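Local coordinates for protein malyl-CoA lyase/beta-methylmalyl-CoA lyase (Methylobacterium extorquens, PDB 5UGR) that belongs to the HpcH/HpaI aldolase/citrate lyase family of TIM-barrel proteins and binds a magnesium ion in a six-chain assembly, at residues D88-V93 against T121-A126; R293-V296 against R301-D304; V188-D193 against Q199-D204; S16-P21 against S259-A264. One frame throughout, in Å; residues are numbered along the deposited sequence.

Contact 1 of 4, residues D88-V93 against T121-A126; sequences DVVDIV and TQIEQA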
# COMPACT_ATOMS: atom_id res chain seq x y z
N ASP A 88 23.04 -18.99 -15.91
CA ASP A 88 24.09 -18.27 -15.19
C ASP A 88 24.08 -18.62 -13.70
O ASP A 88 25.09 -18.96 -13.12
CB ASP A 88 23.95 -16.76 -15.33
CG ASP A 88 24.04 -16.23 -16.75
OD1 ASP A 88 24.60 -16.92 -17.68
OD2 ASP A 88 23.58 -15.04 -16.96
N VAL A 89 22.89 -18.51 -13.11
CA VAL A 89 22.76 -18.72 -11.67
C VAL A 89 22.96 -20.19 -11.33
O VAL A 89 23.74 -20.54 -10.44
CB VAL A 89 21.42 -18.18 -11.15
CG1 VAL A 89 21.25 -18.43 -9.65
CG2 VAL A 89 21.32 -16.66 -11.42
N VAL A 90 22.22 -21.05 -12.00
CA VAL A 90 22.30 -22.50 -11.71
C VAL A 90 23.73 -23.02 -11.91
O VAL A 90 24.32 -23.61 -11.01
CB VAL A 90 21.30 -23.31 -12.58
CG1 VAL A 90 21.60 -24.82 -12.48
CG2 VAL A 90 19.87 -23.04 -12.13
N ASP A 91 24.31 -22.77 -13.08
CA ASP A 91 25.61 -23.42 -13.38
C ASP A 91 26.72 -22.89 -12.47
O ASP A 91 27.53 -23.65 -11.95
CB ASP A 91 26.01 -23.25 -14.83
CG ASP A 91 25.14 -24.00 -15.78
OD1 ASP A 91 24.24 -24.74 -15.36
OD2 ASP A 91 25.48 -23.95 -16.99
N ILE A 92 26.75 -21.58 -12.25
CA ILE A 92 27.84 -21.00 -11.47
C ILE A 92 27.65 -21.23 -10.00
O ILE A 92 28.64 -21.59 -9.31
CB ILE A 92 28.09 -19.52 -11.82
CG1 ILE A 92 28.40 -19.38 -13.30
CG2 ILE A 92 29.16 -18.91 -10.94
CD1 ILE A 92 28.32 -17.98 -13.91
N VAL A 93 26.42 -21.05 -9.47
CA VAL A 93 26.28 -21.25 -8.05
C VAL A 93 26.49 -22.74 -7.71
O VAL A 93 27.14 -23.07 -6.68
CB VAL A 93 24.95 -20.69 -7.48
CG1 VAL A 93 24.80 -20.96 -6.00
CG2 VAL A 93 24.84 -19.19 -7.76
N THR A 121 18.70 -19.47 -3.13
CA THR A 121 18.51 -20.21 -1.91
C THR A 121 18.41 -21.73 -2.17
O THR A 121 19.01 -22.54 -1.43
CB THR A 121 17.32 -19.69 -1.08
OG1 THR A 121 17.53 -18.29 -0.84
CG2 THR A 121 17.18 -20.45 0.22
N GLN A 122 17.60 -22.10 -3.15
CA GLN A 122 17.40 -23.52 -3.48
C GLN A 122 18.71 -24.18 -3.85
O GLN A 122 18.99 -25.31 -3.42
CB GLN A 122 16.37 -23.71 -4.55
CG GLN A 122 14.97 -23.33 -4.05
CD GLN A 122 13.91 -23.48 -5.09
OE1 GLN A 122 14.17 -24.03 -6.18
NE2 GLN A 122 12.71 -22.94 -4.81
N ILE A 123 19.53 -23.50 -4.64
CA ILE A 123 20.82 -24.10 -5.05
C ILE A 123 21.71 -24.25 -3.84
O ILE A 123 22.39 -25.29 -3.65
CB ILE A 123 21.50 -23.28 -6.15
CG1 ILE A 123 20.62 -23.19 -7.40
CG2 ILE A 123 22.86 -23.87 -6.50
CD1 ILE A 123 20.96 -21.96 -8.24
N GLU A 124 21.74 -23.23 -2.97
CA GLU A 124 22.53 -23.32 -1.77
C GLU A 124 22.05 -24.48 -0.83
O GLU A 124 22.88 -25.16 -0.18
CB GLU A 124 22.55 -21.96 -1.01
CG GLU A 124 23.35 -20.89 -1.71
CD GLU A 124 23.49 -19.61 -0.90
OE1 GLU A 124 22.68 -19.34 0.02
OE2 GLU A 124 24.48 -18.88 -1.21
N GLN A 125 20.74 -24.66 -0.72
CA GLN A 125 20.17 -25.77 0.02
C GLN A 125 20.66 -27.10 -0.59
O GLN A 125 21.02 -28.00 0.16
CB GLN A 125 18.66 -25.74 -0.01
CG GLN A 125 18.04 -24.62 0.82
CD GLN A 125 16.52 -24.57 0.74
OE1 GLN A 125 15.77 -24.62 1.78
NE2 GLN A 125 16.07 -24.44 -0.41
N ALA A 126 20.65 -27.23 -1.92
CA ALA A 126 21.04 -28.47 -2.54
C ALA A 126 22.52 -28.76 -2.29
O ALA A 126 22.91 -29.92 -2.11
CB ALA A 126 20.76 -28.40 -4.03

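Contact 2 of 4, residues R293-V296 against R301-D304; sequences RGAV and RLID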
# COMPACT_ATOMS: atom_id res chain seq x y z
N ARG A 293 25.56 1.19 32.63
CA ARG A 293 24.71 2.29 32.16
C ARG A 293 24.19 1.87 30.82
O ARG A 293 24.96 1.41 29.99
CB ARG A 293 25.56 3.56 32.00
CG ARG A 293 25.61 4.54 33.18
CD ARG A 293 26.16 5.89 32.68
NE ARG A 293 27.46 5.77 31.97
CZ ARG A 293 27.75 6.15 30.70
NH1 ARG A 293 26.87 6.73 29.83
NH2 ARG A 293 28.99 5.97 30.27
N GLY A 294 22.90 2.06 30.57
CA GLY A 294 22.33 1.66 29.28
C GLY A 294 22.67 2.65 28.16
O GLY A 294 22.85 2.26 26.97
N ALA A 295 22.73 3.94 28.51
CA ALA A 295 23.07 4.98 27.50
C ALA A 295 24.63 5.20 27.35
O ALA A 295 25.35 5.39 28.30
CB ALA A 295 22.42 6.30 27.85
N VAL A 296 25.06 5.21 26.12
CA VAL A 296 26.42 5.48 25.71
C VAL A 296 26.57 7.00 25.51
O VAL A 296 25.74 7.64 24.87
CB VAL A 296 26.70 4.71 24.43
CG1 VAL A 296 28.07 5.04 23.86
CG2 VAL A 296 26.51 3.21 24.63
N ARG A 301 27.58 13.78 24.61
CA ARG A 301 26.48 13.52 23.72
C ARG A 301 26.08 12.05 23.79
O ARG A 301 26.91 11.15 23.71
CB ARG A 301 26.84 13.86 22.28
CG ARG A 301 25.63 13.83 21.39
CD ARG A 301 25.94 14.43 20.05
NE ARG A 301 24.74 14.30 19.22
CZ ARG A 301 24.70 14.50 17.93
NH1 ARG A 301 25.83 14.86 17.27
NH2 ARG A 301 23.57 14.30 17.28
N LEU A 302 24.78 11.81 23.86
CA LEU A 302 24.24 10.45 23.77
C LEU A 302 24.52 9.89 22.38
O LEU A 302 24.25 10.60 21.39
CB LEU A 302 22.73 10.43 24.07
CG LEU A 302 22.07 9.06 24.06
CD1 LEU A 302 20.84 9.01 24.95
CD2 LEU A 302 21.55 8.76 22.69
N ILE A 303 25.04 8.67 22.31
CA ILE A 303 25.30 8.01 21.05
C ILE A 303 24.26 6.91 20.92
O ILE A 303 24.28 5.94 21.67
CB ILE A 303 26.72 7.41 20.95
CG1 ILE A 303 27.79 8.44 21.30
CG2 ILE A 303 26.92 6.86 19.55
CD1 ILE A 303 27.82 9.69 20.45
N ASP A 304 23.33 7.06 19.98
CA ASP A 304 22.20 6.14 19.88
C ASP A 304 22.54 4.84 19.11
O ASP A 304 23.64 4.71 18.56
CB ASP A 304 20.96 6.87 19.28
CG ASP A 304 21.14 7.35 17.89
OD1 ASP A 304 22.03 6.87 17.14
OD2 ASP A 304 20.24 8.14 17.43
O HOH W 1 23.03 4.68 23.76

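Contact 3 of 4, residues V188-D193 against Q199-D204; sequences VLTDKD and QTHWQD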
# COMPACT_ATOMS: atom_id res chain seq x y z
N VAL A 188 23.01 26.45 -15.78
CA VAL A 188 22.17 27.63 -15.69
C VAL A 188 22.88 28.86 -16.21
O VAL A 188 24.10 29.02 -16.07
CB VAL A 188 21.59 27.89 -14.29
CG1 VAL A 188 20.74 26.70 -13.81
CG2 VAL A 188 22.69 28.27 -13.30
N LEU A 189 22.08 29.70 -16.86
CA LEU A 189 22.55 31.01 -17.41
C LEU A 189 22.08 32.06 -16.43
O LEU A 189 20.87 32.19 -16.21
CB LEU A 189 21.96 31.26 -18.77
CG LEU A 189 22.38 32.56 -19.49
CD1 LEU A 189 23.86 32.57 -19.75
CD2 LEU A 189 21.56 32.76 -20.78
N THR A 190 23.00 32.74 -15.77
CA THR A 190 22.61 33.68 -14.76
C THR A 190 21.91 34.91 -15.36
O THR A 190 22.05 35.25 -16.51
CB THR A 190 23.81 34.11 -13.90
OG1 THR A 190 24.72 34.94 -14.63
CG2 THR A 190 24.52 32.86 -13.31
N ASP A 191 21.10 35.57 -14.51
CA ASP A 191 20.51 36.82 -14.86
C ASP A 191 21.61 37.89 -14.99
O ASP A 191 22.60 37.84 -14.28
CB ASP A 191 19.50 37.24 -13.78
CG ASP A 191 18.33 36.26 -13.62
OD1 ASP A 191 17.82 35.72 -14.63
OD2 ASP A 191 17.90 36.04 -12.48
N LYS A 192 21.42 38.84 -15.91
CA LYS A 192 22.43 39.91 -16.11
C LYS A 192 22.77 40.58 -14.82
O LYS A 192 21.85 40.98 -14.06
CB LYS A 192 22.00 40.93 -17.13
CG LYS A 192 21.90 40.40 -18.53
CD LYS A 192 21.52 41.46 -19.60
CE LYS A 192 21.62 40.84 -20.98
NZ LYS A 192 21.46 41.89 -22.02
N ASP A 193 24.06 40.74 -14.56
CA ASP A 193 24.50 41.53 -13.42
C ASP A 193 24.57 43.00 -13.81
O ASP A 193 24.13 43.40 -14.89
CB ASP A 193 25.82 40.97 -12.86
CG ASP A 193 26.99 41.10 -13.82
OD1 ASP A 193 26.93 41.90 -14.78
OD2 ASP A 193 28.00 40.38 -13.55
N GLN A 199 26.73 34.57 -16.55
CA GLN A 199 27.67 33.44 -16.44
C GLN A 199 26.90 32.15 -16.72
O GLN A 199 25.66 32.10 -16.57
CB GLN A 199 28.26 33.33 -15.05
CG GLN A 199 28.96 34.57 -14.59
CD GLN A 199 29.87 35.19 -15.54
OE1 GLN A 199 30.68 34.49 -16.22
NE2 GLN A 199 29.81 36.53 -15.61
N THR A 200 27.63 31.11 -17.08
CA THR A 200 27.07 29.76 -17.25
C THR A 200 27.67 28.91 -16.13
O THR A 200 28.88 28.61 -16.14
CB THR A 200 27.36 29.21 -18.65
OG1 THR A 200 26.69 30.04 -19.63
CG2 THR A 200 26.91 27.76 -18.78
N HIS A 201 26.80 28.46 -15.23
CA HIS A 201 27.20 27.62 -14.10
C HIS A 201 26.69 26.20 -14.29
O HIS A 201 25.48 25.95 -14.41
CB HIS A 201 26.74 28.21 -12.78
CG HIS A 201 27.44 29.49 -12.45
ND1 HIS A 201 27.00 30.34 -11.48
CD2 HIS A 201 28.59 30.03 -12.93
CE1 HIS A 201 27.81 31.38 -11.40
NE2 HIS A 201 28.78 31.21 -12.26
N TRP A 202 27.62 25.27 -14.39
CA TRP A 202 27.27 23.89 -14.70
C TRP A 202 26.65 23.21 -13.50
O TRP A 202 27.01 23.50 -12.35
CB TRP A 202 28.47 23.11 -15.23
CG TRP A 202 29.05 23.57 -16.53
CD1 TRP A 202 29.22 24.86 -16.96
CD2 TRP A 202 29.65 22.74 -17.52
NE1 TRP A 202 29.91 24.87 -18.15
CE2 TRP A 202 30.19 23.58 -18.52
CE3 TRP A 202 29.80 21.36 -17.65
CZ2 TRP A 202 30.83 23.07 -19.65
CZ3 TRP A 202 30.45 20.86 -18.77
CH2 TRP A 202 30.95 21.71 -19.75
N GLN A 203 25.68 22.36 -13.78
CA GLN A 203 24.98 21.59 -12.77
C GLN A 203 25.31 20.12 -12.89
O GLN A 203 25.99 19.70 -13.84
CB GLN A 203 23.45 21.81 -12.88
CG GLN A 203 23.03 23.26 -12.92
CD GLN A 203 23.36 24.04 -11.73
OE1 GLN A 203 23.02 23.67 -10.61
NE2 GLN A 203 24.10 25.21 -11.98
N ASP A 204 24.81 19.32 -11.95
CA ASP A 204 25.16 17.89 -11.88
C ASP A 204 23.99 17.09 -12.43
O ASP A 204 22.98 16.93 -11.76
CB ASP A 204 25.45 17.52 -10.43
CG ASP A 204 25.84 16.08 -10.23
OD1 ASP A 204 25.74 15.28 -11.17
OD2 ASP A 204 26.23 15.77 -9.08
O HOH W 2 27.93 37.86 -14.21

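Contact 4 of 4, residues S16-P21 against S259-A264; sequences SELAVP and SQIDLA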
# COMPACT_ATOMS: atom_id res chain seq x y z
N SER A 16 36.45 0.10 -4.50
CA SER A 16 36.67 -0.11 -5.91
C SER A 16 35.98 -1.37 -6.34
O SER A 16 36.05 -2.41 -5.66
CB SER A 16 38.19 -0.20 -6.20
OG SER A 16 38.84 -1.15 -5.39
N GLU A 17 35.27 -1.27 -7.48
CA GLU A 17 34.52 -2.42 -8.02
C GLU A 17 34.91 -2.56 -9.47
O GLU A 17 34.51 -1.75 -10.32
CB GLU A 17 33.03 -2.17 -7.83
CG GLU A 17 32.11 -3.22 -8.44
CD GLU A 17 30.64 -3.07 -8.04
OE1 GLU A 17 29.76 -3.76 -8.64
OE2 GLU A 17 30.37 -2.27 -7.10
N LEU A 18 35.71 -3.61 -9.76
CA LEU A 18 36.26 -3.80 -11.11
C LEU A 18 35.37 -4.73 -11.91
O LEU A 18 35.07 -5.84 -11.46
CB LEU A 18 37.66 -4.39 -11.00
CG LEU A 18 38.37 -4.74 -12.29
CD1 LEU A 18 38.75 -3.47 -13.02
CD2 LEU A 18 39.61 -5.57 -12.02
N ALA A 19 35.00 -4.27 -13.10
CA ALA A 19 34.23 -5.03 -14.06
C ALA A 19 35.15 -5.79 -15.00
O ALA A 19 36.02 -5.18 -15.62
CB ALA A 19 33.40 -4.08 -14.88
N VAL A 20 34.94 -7.09 -15.12
CA VAL A 20 35.80 -7.92 -15.99
C VAL A 20 34.93 -8.81 -16.88
O VAL A 20 34.21 -9.65 -16.36
CB VAL A 20 36.76 -8.79 -15.18
CG1 VAL A 20 37.76 -9.48 -16.13
CG2 VAL A 20 37.50 -8.02 -14.09
N PRO A 21 35.03 -8.68 -18.21
CA PRO A 21 34.22 -9.53 -19.05
C PRO A 21 34.57 -11.01 -18.99
O PRO A 21 35.74 -11.37 -19.12
CB PRO A 21 34.40 -8.97 -20.46
CG PRO A 21 35.03 -7.65 -20.30
CD PRO A 21 35.78 -7.68 -18.99
N SER A 259 43.52 1.62 -14.50
CA SER A 259 43.94 2.91 -13.93
C SER A 259 42.98 3.49 -12.90
O SER A 259 43.37 4.24 -12.04
CB SER A 259 44.13 3.94 -15.02
OG SER A 259 42.88 4.32 -15.65
N GLN A 260 41.73 3.09 -12.99
CA GLN A 260 40.73 3.64 -12.10
C GLN A 260 40.71 3.01 -10.70
O GLN A 260 40.19 3.60 -9.76
CB GLN A 260 39.36 3.58 -12.73
CG GLN A 260 39.23 4.45 -13.94
CD GLN A 260 37.95 4.27 -14.69
OE1 GLN A 260 37.25 3.25 -14.55
NE2 GLN A 260 37.64 5.22 -15.55
N ILE A 261 41.34 1.86 -10.56
CA ILE A 261 41.37 1.16 -9.28
C ILE A 261 42.04 1.95 -8.18
O ILE A 261 41.45 2.12 -7.11
CB ILE A 261 42.04 -0.22 -9.41
CG1 ILE A 261 41.24 -1.14 -10.36
CG2 ILE A 261 42.17 -0.91 -8.07
CD1 ILE A 261 41.98 -2.40 -10.77
N ASP A 262 43.24 2.48 -8.45
CA ASP A 262 43.97 3.23 -7.42
C ASP A 262 43.22 4.54 -7.11
O ASP A 262 43.22 5.01 -5.97
CB ASP A 262 45.40 3.53 -7.87
CG ASP A 262 46.32 2.32 -7.78
OD1 ASP A 262 45.95 1.27 -7.23
OD2 ASP A 262 47.43 2.42 -8.33
N LEU A 263 42.59 5.11 -8.14
CA LEU A 263 41.89 6.40 -7.96
C LEU A 263 40.70 6.20 -7.00
O LEU A 263 40.53 6.98 -6.06
CB LEU A 263 41.44 7.03 -9.27
CG LEU A 263 42.49 7.31 -10.33
CD1 LEU A 263 41.86 7.82 -11.58
CD2 LEU A 263 43.49 8.30 -9.79
N ALA A 264 39.93 5.12 -7.20
CA ALA A 264 38.78 4.81 -6.32
C ALA A 264 39.27 4.45 -4.95
O ALA A 264 38.71 4.93 -3.92
CB ALA A 264 37.93 3.70 -6.90

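Contact 1 of 4, residues D88-V93 against T121-A126
No flat group takes part where I123 meets V89, V90 and V93; the side chains that meet here are branched and aliphatic. Within 121-126, I123 makes all the close contacts. With CG1 beside its backbone N (chi1 -60°) and CG2 opposite that nitrogen, it offers two separate prongs. The longer ends in CD1, which comes within 3.8 Å of V89 CG1. The same CD1 lies 3.8 Å from V90 CA, so it rests against backbone as well as side chain there; V90 CG2 approaches CD1 more loosely, at 4.2 Å, the two side chains crossing almost perpendicularly. The shorter prong, CG2 of I123, presses on V93 CG1 at 3.5 Å, the tightest point of the contact. V89 and V93 are a helical turn apart, and I123 spans that turn. V89 also packs on L119 and T120, and Y86 of the second subunit on both V90 and I123, so this seam borders a subunit interface. The axes of the two short segments run nearly parallel, 25° apart and 10.1 Å at closest approach. Such near-parallel packing of helices 85-95 and 110-127, which follow adjacent strands 72-76 and 101-104, is characteristic of the outer helical layer of a TIM barrel.

Contact 2 of 4, residues R293-V296 against R301-D304
V296 and I303 meet with their first torsions set so that V296 holds CG1 opposite its backbone N (chi1 175°), pointing it at the I303 side chain, whereas I303 keeps CG1 beside its own nitrogen (chi1 -51°) and then folds back at the next bond, leading its tip away. What V296 CG1 touches is therefore the branch point, I303 CB, at 4.0 Å. The polar link lies alongside. I303 N donates to V296 O over 2.8 Å in an almost straight bond (169° at the hydrogen), although the nitrogen sits off the plane of the carbonyl group. The same oxygen also receives a CH...O contact from L302 CA at 3.4 Å. V296 N and I303 O, at 4.6 Å, are too far apart to bond directly, and a water bridges them, accepting from V296 N at 3.2 Å and donating to I303 O at 2.7 Å. Beside this, A295 CB lies 4.3 Å from L302 CD1, and Y84 of the fourth subunit packs on both residues. V296 and I303 instead rest on helices 272-291 and 305-322, the second of which is N-capped by the D304 side chain. R301 reaches away from the hairpin to D45 and D167 of the fourth subunit, and its side chain comes about 4 Å from a magnesium ion. One direct and one water-mediated link thus join a short hairpin whose arginine reaches the acidic residues of a magnesium site of the fourth subunit, where its charge may offset part of theirs.

Contact 3 of 4, residues V188-D193 against Q199-D204
T190 and Q199 are gripped closely by one backbone bond and one to the T190 hydroxyl, while toward the tip Q199 and D193 are linked through a water. T190 N donates to Q199 O at 2.9 Å, nearly along the C=O axis. The return bond uses a side chain: T190 OG1, placed between its own backbone N and carbonyl carbon (chi1 71°), accepts from Q199 N at 2.8 Å. The torsion also sets T190 CG2 near the H201 ring, 4.0 Å from ND1. Further along, V188 and H201 form an antiparallel hydrogen-bonded pair, each N to the other's O at 2.9 Å. H201 O has a second donor, Q203 NE2, also at 2.9 Å; it and V188 N arrive from opposite faces of the carbonyl plane. The looser part holds the exposed T200 and Q199. T200 OG1 lies 3.8 Å from CD1 of L189, its non-hydrogen-bonded partner, which also packs on S240 of the fifth subunit. Q199 NE2, on a bent side chain, donates at 2.7 Å to the water, which also lies within bonding distance of D193 OD2. H201 ND1 and Q203 NE2 bond the W202 backbone of the fifth subunit; W202 N and O are bonded in turn by H201 ND1 and Q203 NE2 of the fourth subunit. The H201 and Q203 end is thus bonded within the chain and to other subunits, consistent with a part in assembly, while a water adds to the bonds at the tip.

Contact 4 of 4, residues S16-P21 against S259-A264
I261 reaches from its helix toward S16 and L18 through both branches of its side chain. From CB, the shorter branch CG2 lies opposite the backbone N and comes to 4.3 Å from S16 OG, a loose contact. The longer branch leaves CB beside that nitrogen (chi1 -63°) and runs on extended through CG1, so that CD1 arrives against both methyl groups of L18, 4.1 Å from CD1 and 4.2 Å from CD2. The two side chains meet at a slant. One turn later, A264 CB faces S16 CB at 4.0 Å, where the two backbones come nearest, CA to CA 5.4 Å between S16 and A264. Helix 259-268 follows strand 252-255, which pairs with strand 16-21 through E17, and the short segments run at 166° to each other with axes 8.1 Å apart. The contact therefore lies at the seam where the eighth strand meets the first and the TIM barrel closes. With no hydrogen bond directly between the two segments, the helix meets the strand mainly by apolar contact, while the polar tip of S16, its OG, is hydrogen-bonded to N265 OD1 and D37 N.

In the fold
Contacts 1 and 4 are buried and both belong to the barrel, but at different levels: contact 4 sets a helix on the strand wall near the centre of the chain, whereas contact 1 joins two helices of the outer layer. Contacts 1 and 3 both lie within the long loop that contact 4 closes. Contacts 1 and 4 rest on apolar side chains without a direct hydrogen bond. Contacts 2 and 3 are hairpins far from the chain's centre, held by backbone bonds, with a hydroxyl and a water in contact 3 and a bridging water in contact 2. Contact 3 is the more regular and partly buried; contact 2 lies at the surface. They meet the fourth subunit at places far apart, and contact 3 also meets the fifth.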